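Local atomic coordinates of Cog5 (PDB entry 4U6U), a protein that forms, with Cog7, part of the conserved oligomeric Golgi complex, a multisubunit tether that probably captures transport vesicles at the Golgi before fusion. Residues 165-169 and 231-236; 161-165 and 178-182; 225-229 and 277-281. The protein carries 7 engineered substitutions. One frame throughout, in Å; residues are numbered along the deposited sequence.

Contact 1: residues 165-169 and 231-236; sequences LSKTI and SFKRDF
S166 gives the one hydrogen bond between residues 165-169 and 231-236. Its OG donates to OD2 of D235 at 2.6 Å. The hydroxyl meets that oxygen on its anti side, 17° out of the carboxylate plane. The other carboxylate oxygen, OD1, faces the neighbouring R234. It lies well out of the guanidinium plane, so that pairing is one of charge, with no N-H aimed at it.

The apolar part centres on the ring of F232. The side chains of L165 and F232 cross at about a right angle. CB of L165 is 3.5 Å from CD1 of F232, and CD1 of L165 sits over one ring face, offset toward the rim. I169 comes to the same ring obliquely, with its CG1 4.0 Å from CE1 of F232. This joins the C-terminal end of helix 143-167 to helix 220-241, within the helical bundle of the Cog5 C-terminal family region. F175 of the next helix and A284 of helix 277-284 also touch F232.

I169 also reaches F236. CG1 of I169 is anti to its carbonyl carbon (chi1 -69°) and the chain is extended beyond it (chi2 176°). This brings CD1 to 3.7 Å from the backbone N of F236, and CG1 lies at the edge of the F236 ring.

Contact 2: residues 161-165 and 178-182; sequences TAQVL and SLDDA
T161 and A182 meet through methyl groups, CG2 of T161 lying 3.6 Å from CB of A182. In T161 a chi1 of -86° for OG1 leaves the methyl CG2 anti to the backbone N, which sends it toward the second helix. The two helices form an antiparallel hairpin, with segment axes 8.9 Å apart at 171°.

V164 presents both of its methyls to D181. CG1 is 4.2 Å from CB of D181, and CG2 is 4.1 Å from OD2. The two side chains cross at about a right angle. V164 has chi1 at 83°, which places CG1 between its backbone N and carbonyl carbon.

L165 comes in with its CD2 branch. CD2 lies against the backbone of the second helix, 3.6 Å from O of S178, and also nears CD1 of L179 and CB of A182. W225 of helix 220-241 touches A182 as well.

The OG of S178 is 3.0 Å from O of V164, and it also meets T168 OG1. Methyl groups and the CD2 branch of L165 thus fill the interface, the S178 hydroxyl sits within it, and the D181 carboxylate stands at its exposed margin.

Contact 3: residues 225-229 and 277-281; sequences WSKVT and ELQYI
Residues 225-229 and 277-281 run nearly parallel, their segment axes 9.3 Å apart at 10°. T229 and I281 have the closest CA atoms. This is a helix-helix contact in the all-helical bundle of the Cog5 C-terminal part. It sets helix 277-284 against helix 220-241. L179 of helix 175-192, and I261 and F265 of helix 254-265, touch I281.

Y280 is the main side chain from the second helix. Its ring lies against the backbone of the first. The N of S226 sits over the ring centre, 3.9 Å above the plane, and C of W225 lies over the same ring, nearer its rim. CB of S226 is 3.6 Å from CE1 of Y280, and CB of W225 is 3.6 Å from CD2. Y280 CG is anti to its carbonyl carbon (chi1 -77°), and from there the ring reaches along the first helix. Its OH makes a weak hydrogen bond to D222, and K283 makes a cation-pi contact with the ring.

W225 and E277 cross at about a right angle. CB of E277 is 3.7 Å from NE1 of W225, while O of E277 lies over one face of the indole, toward the rim. The carboxylate plane is turned 42° from the ring. OE1 lies in the indole plane at its edge; it forms a salt bridge with R186, which also touches W225.

At the other end, OG1 of T229 donates a weak hydrogen bond to O of Y280, at 3.1 Å.

How the contacts relate
The three contacts form one compact cluster in the helical C-terminal part of the chain, all on the same side of its centre. Their centres lie about 9 Å (contacts 1 and 2), 12 Å (1 and 3) and 11 Å (2 and 3) apart. Contacts 1 and 2 share helix 143-167 and L165. Contacts 1 and 3 share helix 220-241, on adjoining segments. Along the chain contact 2 is complete before contact 3 begins, while the segments of contacts 1 and 3 interleave. Contact 2 joins the consecutive helices 143-167 and 175-192; the others bring in later helices. A162 against V228 and L179 against I281 bridge contacts 2 and 3. Four helices are thus tied together.

Contact 1: residues 165-169 and 231-236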
ATOM      1  N   LEU B 165     -30.610   0.023 -14.267  1.00108.26           N
ATOM      2  CA  LEU B 165     -31.936   0.455 -13.819  1.00103.08           C
ATOM      3  C   LEU B 165     -32.542   1.487 -14.769  1.00103.97           C
ATOM      4  O   LEU B 165     -33.693   1.359 -15.181  1.00108.15           O
ATOM      5  CB  LEU B 165     -31.882   1.048 -12.414  1.00 98.13           C
ATOM      6  CG  LEU B 165     -31.605   0.135 -11.225  1.00101.41           C
ATOM      7  CD1 LEU B 165     -31.504   0.980  -9.968  1.00 95.84           C
ATOM      8  CD2 LEU B 165     -32.672  -0.947 -11.082  1.00110.09           C
ATOM      9  N   SER B 166     -31.771   2.516 -15.111  1.00 96.55           N
ATOM     10  CA  SER B 166     -32.270   3.551 -16.010  1.00 99.62           C
ATOM     11  C   SER B 166     -32.643   3.010 -17.374  1.00102.30           C
ATOM     12  O   SER B 166     -33.535   3.558 -18.021  1.00111.10           O
ATOM     13  CB  SER B 166     -31.263   4.677 -16.173  1.00103.83           C
ATOM     14  OG  SER B 166     -31.356   5.563 -15.072  1.00117.92           O
ATOM     15  N   LYS B 167     -31.974   1.952 -17.825  1.00 94.08           N
ATOM     16  CA  LYS B 167     -32.305   1.399 -19.134  1.00103.99           C
ATOM     17  C   LYS B 167     -33.737   0.870 -19.224  1.00109.76           C
ATOM     18  O   LYS B 167     -34.327   0.873 -20.313  1.00108.96           O
ATOM     19  CB  LYS B 167     -31.331   0.294 -19.507  1.00 98.35           C
ATOM     20  CG  LYS B 167     -30.072   0.822 -20.162  1.00120.42           C
ATOM     21  CD  LYS B 167     -29.060  -0.297 -20.377  1.00138.44           C
ATOM     22  CE  LYS B 167     -27.637   0.245 -20.528  1.00135.89           C
ATOM     23  NZ  LYS B 167     -26.621  -0.849 -20.461  1.00134.66           N
ATOM     24  N   THR B 168     -34.316   0.456 -18.098  1.00100.96           N
ATOM     25  CA  THR B 168     -35.703  -0.017 -18.129  1.00111.59           C
ATOM     26  C   THR B 168     -36.761   1.082 -17.967  1.00118.95           C
ATOM     27  O   THR B 168     -37.947   0.789 -17.980  1.00127.58           O
ATOM     28  CB  THR B 168     -35.982  -1.101 -17.069  1.00108.34           C
ATOM     29  OG1 THR B 168     -35.344  -0.754 -15.836  1.00104.25           O
ATOM     30  CG2 THR B 168     -35.500  -2.461 -17.565  1.00112.43           C
ATOM     31  N   ILE B 169     -36.352   2.330 -17.776  1.00106.94           N
ATOM     32  CA  ILE B 169     -37.318   3.421 -17.664  1.00 94.98           C
ATOM     33  C   ILE B 169     -38.170   3.501 -18.940  1.00 99.02           C
ATOM     34  O   ILE B 169     -39.381   3.750 -18.898  1.00108.86           O
ATOM     35  CB  ILE B 169     -36.603   4.747 -17.413  1.00 90.85           C
ATOM     36  CG1 ILE B 169     -35.994   4.733 -16.013  1.00 77.57           C
ATOM     37  CG2 ILE B 169     -37.542   5.937 -17.631  1.00 75.51           C
ATOM     38  CD1 ILE B 169     -35.189   5.957 -15.720  1.00 76.46           C
ATOM     39  N   SER B 231     -28.372   8.840  -9.431  1.00111.99           N
ATOM     40  CA  SER B 231     -28.291   8.878 -10.892  1.00117.67           C
ATOM     41  C   SER B 231     -29.401   8.045 -11.530  1.00122.45           C
ATOM     42  O   SER B 231     -29.479   7.916 -12.753  1.00123.56           O
ATOM     43  CB  SER B 231     -26.912   8.428 -11.389  1.00114.34           C
ATOM     44  OG  SER B 231     -26.740   7.039 -11.246  1.00116.76           O
ATOM     45  N   PHE B 232     -30.255   7.472 -10.693  1.00124.94           N
ATOM     46  CA  PHE B 232     -31.429   6.787 -11.191  1.00119.26           C
ATOM     47  C   PHE B 232     -32.647   7.644 -10.906  1.00116.84           C
ATOM     48  O   PHE B 232     -33.561   7.719 -11.715  1.00116.77           O
ATOM     49  CB  PHE B 232     -31.621   5.432 -10.544  1.00108.59           C
ATOM     50  CG  PHE B 232     -32.934   4.814 -10.880  1.00110.68           C
ATOM     51  CD1 PHE B 232     -33.153   4.287 -12.144  1.00110.86           C
ATOM     52  CD2 PHE B 232     -33.969   4.810  -9.968  1.00115.76           C
ATOM     53  CE1 PHE B 232     -34.370   3.721 -12.478  1.00109.66           C
ATOM     54  CE2 PHE B 232     -35.196   4.251 -10.296  1.00120.55           C
ATOM     55  CZ  PHE B 232     -35.398   3.707 -11.551  1.00114.14           C
ATOM     56  N   LYS B 233     -32.654   8.273  -9.736  1.00110.49           N
ATOM     57  CA  LYS B 233     -33.661   9.269  -9.404  1.00102.89           C
ATOM     58  C   LYS B 233     -33.681  10.380 -10.441  1.00 97.32           C
ATOM     59  O   LYS B 233     -34.738  10.747 -10.964  1.00 93.55           O
ATOM     60  CB  LYS B 233     -33.382   9.873  -8.028  1.00101.92           C
ATOM     61  CG  LYS B 233     -34.337  10.961  -7.591  1.00103.60           C
ATOM     62  CD  LYS B 233     -33.794  11.693  -6.375  1.00104.29           C
ATOM     63  CE  LYS B 233     -34.565  12.962  -6.077  1.00 96.63           C
ATOM     64  NZ  LYS B 233     -35.909  12.619  -5.535  1.00100.92           N
ATOM     65  N   ARG B 234     -32.497  10.885 -10.761  1.00 93.14           N
ATOM     66  CA  ARG B 234     -32.378  12.002 -11.680  1.00 88.67           C
ATOM     67  C   ARG B 234     -32.989  11.618 -13.019  1.00 92.49           C
ATOM     68  O   ARG B 234     -33.759  12.394 -13.600  1.00 88.89           O
ATOM     69  CB  ARG B 234     -30.910  12.425 -11.806  1.00 95.06           C
ATOM     70  CG  ARG B 234     -30.572  13.366 -12.942  1.00111.20           C
ATOM     71  CD  ARG B 234     -29.064  13.663 -12.989  1.00132.39           C
ATOM     72  NE  ARG B 234     -28.227  12.458 -12.908  1.00151.94           N
ATOM     73  CZ  ARG B 234     -27.755  11.778 -13.953  1.00157.89           C
ATOM     74  NH1 ARG B 234     -28.041  12.163 -15.191  1.00159.11           N
ATOM     75  NH2 ARG B 234     -27.001  10.698 -13.765  1.00157.04           N
ATOM     76  N   ASP B 235     -32.697  10.401 -13.466  1.00 92.81           N
ATOM     77  CA  ASP B 235     -33.168   9.907 -14.755  1.00 95.67           C
ATOM     78  C   ASP B 235     -34.673   9.689 -14.762  1.00 92.32           C
ATOM     79  O   ASP B 235     -35.376  10.017 -15.724  1.00 92.47           O
ATOM     80  CB  ASP B 235     -32.461   8.598 -15.115  1.00 99.00           C
ATOM     81  CG  ASP B 235     -31.038   8.812 -15.544  1.00103.93           C
ATOM     82  OD1 ASP B 235     -30.596   9.977 -15.537  1.00110.02           O
ATOM     83  OD2 ASP B 235     -30.364   7.823 -15.896  1.00106.67           O
ATOM     84  N   PHE B 236     -35.148   9.063 -13.700  1.00 86.91           N
ATOM     85  CA  PHE B 236     -36.555   8.772 -13.564  1.00 93.03           C
ATOM     86  C   PHE B 236     -37.353  10.059 -13.623  1.00 94.21           C
ATOM     87  O   PHE B 236     -38.253  10.211 -14.449  1.00 90.38           O
ATOM     88  CB  PHE B 236     -36.789   8.017 -12.256  1.00 99.42           C
ATOM     89  CG  PHE B 236     -38.110   7.324 -12.174  1.00102.98           C
ATOM     90  CD1 PHE B 236     -38.303   6.093 -12.768  1.00107.20           C
ATOM     91  CD2 PHE B 236     -39.142   7.872 -11.437  1.00101.75           C
ATOM     92  CE1 PHE B 236     -39.531   5.448 -12.668  1.00108.71           C
ATOM     93  CE2 PHE B 236     -40.359   7.236 -11.329  1.00100.28           C
ATOM     94  CZ  PHE B 236     -40.556   6.022 -11.944  1.00101.08           C
TER

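Contact 2: residues 161-165 and 178-182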
ATOM      1  N   THR B 161     -24.796  -0.661 -12.202  1.00101.06           N
ATOM      2  CA  THR B 161     -26.158  -0.903 -11.733  1.00109.99           C
ATOM      3  C   THR B 161     -27.091   0.285 -11.981  1.00109.26           C
ATOM      4  O   THR B 161     -28.214   0.111 -12.466  1.00 99.99           O
ATOM      5  CB  THR B 161     -26.164  -1.291 -10.236  1.00108.71           C
ATOM      6  OG1 THR B 161     -25.958  -2.709 -10.130  1.00104.93           O
ATOM      7  CG2 THR B 161     -27.495  -0.973  -9.600  1.00109.85           C
ATOM      8  N   ALA B 162     -26.613   1.489 -11.687  1.00108.95           N
ATOM      9  CA  ALA B 162     -27.384   2.699 -11.946  1.00101.69           C
ATOM     10  C   ALA B 162     -27.782   2.774 -13.416  1.00 91.34           C
ATOM     11  O   ALA B 162     -28.891   3.197 -13.761  1.00 92.04           O
ATOM     12  CB  ALA B 162     -26.601   3.910 -11.557  1.00103.47           C
ATOM     13  N   GLN B 163     -26.854   2.377 -14.273  1.00 83.30           N
ATOM     14  CA  GLN B 163     -27.095   2.298 -15.705  1.00 99.36           C
ATOM     15  C   GLN B 163     -28.148   1.236 -16.079  1.00107.57           C
ATOM     16  O   GLN B 163     -29.002   1.489 -16.928  1.00113.16           O
ATOM     17  CB  GLN B 163     -25.773   2.018 -16.408  1.00105.12           C
ATOM     18  CG  GLN B 163     -25.826   1.883 -17.904  1.00114.69           C
ATOM     19  CD  GLN B 163     -24.460   1.537 -18.476  1.00134.61           C
ATOM     20  OE1 GLN B 163     -23.441   1.591 -17.774  1.00134.02           O
ATOM     21  NE2 GLN B 163     -24.432   1.171 -19.753  1.00145.82           N
ATOM     22  N   VAL B 164     -28.090   0.056 -15.458  1.00108.24           N
ATOM     23  CA  VAL B 164     -29.014  -1.025 -15.808  1.00112.14           C
ATOM     24  C   VAL B 164     -30.451  -0.717 -15.364  1.00116.78           C
ATOM     25  O   VAL B 164     -31.402  -1.162 -16.006  1.00127.44           O
ATOM     26  CB  VAL B 164     -28.570  -2.397 -15.231  1.00105.78           C
ATOM     27  CG1 VAL B 164     -29.009  -2.572 -13.789  1.00 99.70           C
ATOM     28  CG2 VAL B 164     -29.151  -3.526 -16.079  1.00110.33           C
ATOM     29  N   LEU B 165     -30.610   0.023 -14.267  1.00108.26           N
ATOM     30  CA  LEU B 165     -31.936   0.455 -13.819  1.00103.08           C
ATOM     31  C   LEU B 165     -32.542   1.487 -14.769  1.00103.97           C
ATOM     32  O   LEU B 165     -33.693   1.359 -15.181  1.00108.15           O
ATOM     33  CB  LEU B 165     -31.882   1.048 -12.414  1.00 98.13           C
ATOM     34  CG  LEU B 165     -31.605   0.135 -11.225  1.00101.41           C
ATOM     35  CD1 LEU B 165     -31.504   0.980  -9.968  1.00 95.84           C
ATOM     36  CD2 LEU B 165     -32.672  -0.947 -11.082  1.00110.09           C
ATOM     37  N   SER B 178     -34.342  -5.614 -13.676  1.00131.89           N
ATOM     38  CA  SER B 178     -33.298  -4.643 -13.376  1.00135.25           C
ATOM     39  C   SER B 178     -33.085  -4.511 -11.869  1.00137.63           C
ATOM     40  O   SER B 178     -31.955  -4.473 -11.384  1.00140.42           O
ATOM     41  CB  SER B 178     -33.642  -3.285 -13.987  1.00132.88           C
ATOM     42  OG  SER B 178     -33.442  -3.321 -15.389  1.00136.83           O
ATOM     43  N   LEU B 179     -34.195  -4.446 -11.144  1.00136.65           N
ATOM     44  CA  LEU B 179     -34.204  -4.307  -9.691  1.00135.88           C
ATOM     45  C   LEU B 179     -33.544  -5.521  -9.011  1.00142.83           C
ATOM     46  O   LEU B 179     -33.119  -5.452  -7.852  1.00132.29           O
ATOM     47  CB  LEU B 179     -35.645  -4.100  -9.218  1.00130.68           C
ATOM     48  CG  LEU B 179     -35.938  -3.388  -7.901  1.00127.69           C
ATOM     49  CD1 LEU B 179     -35.122  -2.139  -7.776  1.00115.54           C
ATOM     50  CD2 LEU B 179     -37.406  -3.027  -7.889  1.00130.95           C
ATOM     51  N   ASP B 180     -33.525  -6.648  -9.720  1.00148.70           N
ATOM     52  CA  ASP B 180     -32.803  -7.843  -9.282  1.00143.26           C
ATOM     53  C   ASP B 180     -31.287  -7.700  -9.495  1.00138.57           C
ATOM     54  O   ASP B 180     -30.502  -7.961  -8.585  1.00142.57           O
ATOM     55  CB  ASP B 180     -33.318  -9.079 -10.024  1.00145.53           C
ATOM     56  CG  ASP B 180     -34.635  -9.595  -9.460  1.00142.68           C
ATOM     57  OD1 ASP B 180     -35.008  -9.186  -8.338  1.00138.79           O
ATOM     58  OD2 ASP B 180     -35.296 -10.408 -10.144  1.00138.22           O
ATOM     59  N   ASP B 181     -30.887  -7.278 -10.698  1.00129.60           N
ATOM     60  CA  ASP B 181     -29.478  -7.021 -11.026  1.00123.10           C
ATOM     61  C   ASP B 181     -28.834  -6.016 -10.092  1.00132.47           C
ATOM     62  O   ASP B 181     -27.623  -6.026  -9.922  1.00140.83           O
ATOM     63  CB  ASP B 181     -29.324  -6.534 -12.464  1.00130.07           C
ATOM     64  CG  ASP B 181     -29.545  -7.631 -13.472  1.00143.24           C
ATOM     65  OD1 ASP B 181     -29.338  -8.804 -13.104  1.00151.48           O
ATOM     66  OD2 ASP B 181     -29.934  -7.322 -14.621  1.00147.75           O
ATOM     67  N   ALA B 182     -29.625  -5.098  -9.552  1.00131.86           N
ATOM     68  CA  ALA B 182     -29.119  -4.149  -8.566  1.00127.55           C
ATOM     69  C   ALA B 182     -28.787  -4.861  -7.243  1.00135.54           C
ATOM     70  O   ALA B 182     -27.803  -4.538  -6.572  1.00140.10           O
ATOM     71  CB  ALA B 182     -30.120  -3.044  -8.337  1.00118.38           C
TER

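Contact 3: residues 225-229 and 277-281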
ATOM      1  N   TRP B 225     -25.980   2.414  -2.485  1.00118.30           N
ATOM      2  CA  TRP B 225     -27.361   2.767  -2.779  1.00119.11           C
ATOM      3  C   TRP B 225     -27.529   4.256  -2.963  1.00119.81           C
ATOM      4  O   TRP B 225     -28.124   4.687  -3.940  1.00114.21           O
ATOM      5  CB  TRP B 225     -28.291   2.287  -1.675  1.00125.34           C
ATOM      6  CG  TRP B 225     -28.515   0.822  -1.700  1.00130.30           C
ATOM      7  CD1 TRP B 225     -28.368  -0.038  -0.657  1.00138.51           C
ATOM      8  CD2 TRP B 225     -28.936   0.032  -2.815  1.00125.18           C
ATOM      9  NE1 TRP B 225     -28.664  -1.318  -1.049  1.00139.35           N
ATOM     10  CE2 TRP B 225     -29.018  -1.303  -2.378  1.00128.94           C
ATOM     11  CE3 TRP B 225     -29.261   0.321  -4.146  1.00114.32           C
ATOM     12  CZ2 TRP B 225     -29.408  -2.347  -3.212  1.00122.86           C
ATOM     13  CZ3 TRP B 225     -29.645  -0.720  -4.981  1.00111.74           C
ATOM     14  CH2 TRP B 225     -29.715  -2.036  -4.508  1.00117.87           C
ATOM     15  N   SER B 226     -26.987   5.034  -2.032  1.00127.22           N
ATOM     16  CA  SER B 226     -27.116   6.480  -2.093  1.00128.75           C
ATOM     17  C   SER B 226     -26.732   7.003  -3.464  1.00132.05           C
ATOM     18  O   SER B 226     -27.455   7.803  -4.048  1.00140.58           O
ATOM     19  CB  SER B 226     -26.267   7.160  -1.030  1.00129.97           C
ATOM     20  OG  SER B 226     -26.382   8.566  -1.154  1.00134.39           O
ATOM     21  N   LYS B 227     -25.586   6.568  -3.971  1.00125.54           N
ATOM     22  CA  LYS B 227     -25.134   7.025  -5.278  1.00120.44           C
ATOM     23  C   LYS B 227     -25.974   6.477  -6.447  1.00114.32           C
ATOM     24  O   LYS B 227     -26.290   7.251  -7.360  1.00117.39           O
ATOM     25  CB  LYS B 227     -23.656   6.704  -5.485  1.00118.89           C
ATOM     26  CG  LYS B 227     -22.746   7.615  -4.683  1.00117.45           C
ATOM     27  CD  LYS B 227     -22.551   8.951  -5.353  1.00123.92           C
ATOM     28  CE  LYS B 227     -22.001   9.972  -4.366  1.00135.98           C
ATOM     29  NZ  LYS B 227     -21.368  11.147  -5.048  1.00143.20           N
ATOM     30  N   VAL B 228     -26.340   5.186  -6.460  1.00 99.93           N
ATOM     31  CA  VAL B 228     -27.117   4.701  -7.614  1.00110.78           C
ATOM     32  C   VAL B 228     -28.510   5.302  -7.550  1.00111.05           C
ATOM     33  O   VAL B 228     -29.121   5.579  -8.581  1.00113.04           O
ATOM     34  CB  VAL B 228     -27.279   3.142  -7.719  1.00102.08           C
ATOM     35  CG1 VAL B 228     -26.090   2.427  -7.107  1.00 91.36           C
ATOM     36  CG2 VAL B 228     -28.591   2.658  -7.090  1.00100.85           C
ATOM     37  N   THR B 229     -28.986   5.538  -6.331  1.00110.59           N
ATOM     38  CA  THR B 229     -30.297   6.123  -6.131  1.00110.85           C
ATOM     39  C   THR B 229     -30.361   7.507  -6.759  1.00114.39           C
ATOM     40  O   THR B 229     -31.383   7.880  -7.311  1.00113.18           O
ATOM     41  CB  THR B 229     -30.669   6.185  -4.640  1.00112.31           C
ATOM     42  OG1 THR B 229     -31.609   5.144  -4.369  1.00110.97           O
ATOM     43  CG2 THR B 229     -31.282   7.535  -4.256  1.00115.35           C
ATOM     44  N   GLU B 277     -32.101   0.270   3.338  1.00145.94           N
ATOM     45  CA  GLU B 277     -31.458   0.012   2.062  1.00141.54           C
ATOM     46  C   GLU B 277     -32.585  -0.025   1.032  1.00157.39           C
ATOM     47  O   GLU B 277     -32.397   0.313  -0.137  1.00163.38           O
ATOM     48  CB  GLU B 277     -30.646  -1.278   2.108  1.00136.03           C
ATOM     49  CG  GLU B 277     -29.622  -1.277   3.242  1.00153.11           C
ATOM     50  CD  GLU B 277     -28.800  -2.554   3.313  1.00166.50           C
ATOM     51  OE1 GLU B 277     -28.521  -3.126   2.235  1.00173.51           O
ATOM     52  OE2 GLU B 277     -28.428  -2.978   4.440  1.00162.84           O
ATOM     53  N   LEU B 278     -33.761  -0.451   1.487  1.00161.95           N
ATOM     54  CA  LEU B 278     -34.991  -0.332   0.710  1.00162.01           C
ATOM     55  C   LEU B 278     -35.391   1.128   0.538  1.00164.93           C
ATOM     56  O   LEU B 278     -35.909   1.521  -0.497  1.00166.65           O
ATOM     57  CB  LEU B 278     -36.143  -1.092   1.380  1.00161.40           C
ATOM     58  CG  LEU B 278     -37.549  -0.539   1.126  1.00158.02           C
ATOM     59  CD1 LEU B 278     -38.083  -0.951  -0.240  1.00154.82           C
ATOM     60  CD2 LEU B 278     -38.509  -0.937   2.223  1.00161.04           C
ATOM     61  N   GLN B 279     -35.162   1.933   1.569  1.00171.01           N
ATOM     62  CA  GLN B 279     -35.692   3.294   1.580  1.00168.66           C
ATOM     63  C   GLN B 279     -35.089   4.189   0.494  1.00159.08           C
ATOM     64  O   GLN B 279     -35.750   5.114   0.022  1.00155.23           O
ATOM     65  CB  GLN B 279     -35.527   3.912   2.966  1.00168.51           C
ATOM     66  CG  GLN B 279     -36.815   3.803   3.770  1.00173.64           C
ATOM     67  CD  GLN B 279     -36.582   3.454   5.219  1.00190.91           C
ATOM     68  OE1 GLN B 279     -35.484   3.631   5.743  1.00197.88           O
ATOM     69  NE2 GLN B 279     -37.621   2.952   5.881  1.00197.70           N
ATOM     70  N   TYR B 280     -33.843   3.926   0.111  1.00152.91           N
ATOM     71  CA  TYR B 280     -33.216   4.658  -0.985  1.00137.86           C
ATOM     72  C   TYR B 280     -33.990   4.470  -2.296  1.00133.02           C
ATOM     73  O   TYR B 280     -34.322   5.451  -2.965  1.00136.31           O
ATOM     74  CB  TYR B 280     -31.767   4.224  -1.187  1.00134.84           C
ATOM     75  CG  TYR B 280     -30.782   4.774  -0.183  1.00140.29           C
ATOM     76  CD1 TYR B 280     -30.355   6.095  -0.254  1.00143.50           C
ATOM     77  CD2 TYR B 280     -30.235   3.963   0.799  1.00139.22           C
ATOM     78  CE1 TYR B 280     -29.432   6.600   0.650  1.00141.35           C
ATOM     79  CE2 TYR B 280     -29.313   4.460   1.702  1.00141.44           C
ATOM     80  CZ  TYR B 280     -28.916   5.777   1.622  1.00143.32           C
ATOM     81  OH  TYR B 280     -28.000   6.268   2.521  1.00149.28           O
ATOM     82  N   ILE B 281     -34.270   3.214  -2.657  1.00128.32           N
ATOM     83  CA  ILE B 281     -34.937   2.893  -3.928  1.00126.16           C
ATOM     84  C   ILE B 281     -36.369   3.464  -3.966  1.00127.78           C
ATOM     85  O   ILE B 281     -36.927   3.722  -5.035  1.00120.69           O
ATOM     86  CB  ILE B 281     -34.963   1.355  -4.208  1.00123.34           C
ATOM     87  CG1 ILE B 281     -35.371   1.061  -5.649  1.00131.31           C
ATOM     88  CG2 ILE B 281     -35.869   0.618  -3.273  1.00133.74           C
ATOM     89  CD1 ILE B 281     -34.405   1.619  -6.672  1.00141.03           C
TER